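Local coordinates for probable dipeptidase (Pseudomonas aeruginosa, PDB 3B40), which probably acts as a metal-dependent dipeptidase of the membrane dipeptidase (M19) family, hydrolysing dipeptides, at residues 135-140 / 151-156. The protein carries 11 engineered substitutions. Sequence-based numbering, arbitrary orientation.
Sequences MSMLNA and DKWAAR
The indole of W153 has a neighbour over each face: M137 SD lies over one, and the guanidinium of R156, from the same segment, 151-156, lies over the other. This is a Met-aromatic contact in its face-on form. M137 SD sits 3.8 Å from the centroid of the five-membered ring of W153, only 16° off the ring normal. The ring atom closest to M137 SD is W153 CG, at 3.7 Å. With CG of M137 anti to the backbone N (chi1 -178°) and chi2 roughly extended, the chain runs out from the strand and carries the sulfur over the ring. The bend at chi3 then lays the methyl alongside W153 CB and CD1, with M137 CE 4.0 Å from W153 CB. The two side chains meet at about a right angle. On the opposite face, R156 NH1 stands 3.4 Å above the ring plane, displaced toward the rim on the side of the six-membered ring. That guanidinium also forms a salt bridge with E96 and a cation-pi contact with Y99, both on helix 87-108, which probably helps hold it against the indole.

Two residues earlier on the strand, M135 reaches out in the same way, its CG likewise anti to N, but finds backbone instead of a ring, in a loose approach of M135 SD to R156 O, 3.9 Å. I67 of strand 62-68 touches both M135 and W153, while Q95 touches W153 and M137, closing the cluster from neighbouring elements. The example illustrates how a beta-alpha-beta crossover is packed: residues of strand 131-138 face helix 148-155, which leads on to parallel strand 160-162, as in the TIM-barrel fold of this family.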
# COMPACT_ATOMS: atom_id res chain seq x y z
N MET A 135 -0.34 12.58 4.07
CA MET A 135 0.75 12.03 4.87
C MET A 135 0.16 10.83 5.56
O MET A 135 -0.77 10.97 6.35
CB MET A 135 1.22 13.00 5.94
CG MET A 135 2.43 12.46 6.76
SD MET A 135 3.18 13.66 7.94
CE MET A 135 3.81 14.87 6.76
N SER A 136 0.69 9.65 5.26
CA SER A 136 0.19 8.43 5.91
C SER A 136 1.33 7.87 6.74
O SER A 136 2.40 8.47 6.79
CB SER A 136 -0.34 7.43 4.88
OG SER A 136 0.64 7.17 3.88
N MET A 137 1.08 6.76 7.42
CA MET A 137 2.08 6.10 8.25
C MET A 137 1.73 4.63 8.11
O MET A 137 0.54 4.27 8.16
CB MET A 137 1.95 6.58 9.72
CG MET A 137 2.96 5.99 10.69
SD MET A 137 3.37 6.99 12.16
CE MET A 137 1.93 6.72 13.12
N LEU A 138 2.73 3.78 7.90
CA LEU A 138 2.47 2.35 7.81
C LEU A 138 3.49 1.66 8.68
O LEU A 138 4.69 1.96 8.58
CB LEU A 138 2.51 1.86 6.35
CG LEU A 138 2.20 0.39 6.02
CD1 LEU A 138 0.73 0.07 6.24
CD2 LEU A 138 2.55 0.09 4.55
N ASN A 139 3.00 0.79 9.56
CA ASN A 139 3.81 -0.10 10.43
C ASN A 139 3.97 0.44 11.87
O ASN A 139 4.60 1.48 12.09
CB ASN A 139 5.18 -0.36 9.84
CG ASN A 139 5.86 -1.59 10.43
OD1 ASN A 139 5.23 -2.40 11.13
ND2 ASN A 139 7.12 -1.77 10.08
N ALA A 140 3.40 -0.27 12.84
CA ALA A 140 3.52 0.13 14.25
C ALA A 140 4.89 -0.20 14.87
O ALA A 140 5.20 0.27 15.97
CB ALA A 140 2.41 -0.51 15.08
N ASP A 151 -0.76 10.39 18.83
CA ASP A 151 -1.11 11.79 19.03
C ASP A 151 -0.06 12.73 18.45
O ASP A 151 -0.38 13.71 17.78
CB ASP A 151 -1.31 12.08 20.54
CG ASP A 151 -2.36 11.17 21.17
OD1 ASP A 151 -3.46 11.67 21.48
OD2 ASP A 151 -2.09 9.96 21.35
N LYS A 152 1.20 12.41 18.71
CA LYS A 152 2.32 13.20 18.24
C LYS A 152 2.44 13.19 16.69
O LYS A 152 2.64 14.25 16.08
CB LYS A 152 3.62 12.72 18.90
CG LYS A 152 3.66 12.93 20.44
CD LYS A 152 4.94 12.32 21.06
CE LYS A 152 5.12 12.66 22.53
NZ LYS A 152 4.04 12.08 23.41
N TRP A 153 2.29 12.02 16.07
CA TRP A 153 2.32 11.93 14.60
C TRP A 153 1.12 12.58 13.90
O TRP A 153 1.28 13.26 12.89
CB TRP A 153 2.55 10.49 14.14
CG TRP A 153 4.04 10.03 14.21
CD1 TRP A 153 4.56 9.09 15.05
CD2 TRP A 153 5.12 10.46 13.36
NE1 TRP A 153 5.92 8.93 14.81
CE2 TRP A 153 6.28 9.75 13.77
CE3 TRP A 153 5.23 11.39 12.30
CZ2 TRP A 153 7.54 9.96 13.17
CZ3 TRP A 153 6.48 11.59 11.69
CH2 TRP A 153 7.62 10.87 12.13
N ALA A 154 -0.09 12.39 14.45
CA ALA A 154 -1.28 13.10 13.99
C ALA A 154 -1.06 14.62 14.00
O ALA A 154 -1.40 15.32 13.02
CB ALA A 154 -2.48 12.74 14.87
N ALA A 155 -0.48 15.13 15.09
CA ALA A 155 -0.23 16.57 15.24
C ALA A 155 0.72 17.10 14.16
O ALA A 155 0.59 18.22 13.71
CB ALA A 155 0.33 16.88 16.64
N ARG A 156 1.66 16.26 13.75
CA ARG A 156 2.62 16.57 12.69
C ARG A 156 2.05 16.42 11.26
O ARG A 156 2.71 16.79 10.29
CB ARG A 156 3.89 15.74 12.91
CG ARG A 156 4.52 16.05 14.27
CD ARG A 156 5.66 15.11 14.63
NE ARG A 156 6.85 15.43 13.86
CZ ARG A 156 7.91 14.65 13.74
NH1 ARG A 156 7.93 13.46 14.33
NH2 ARG A 156 8.95 15.05 13.01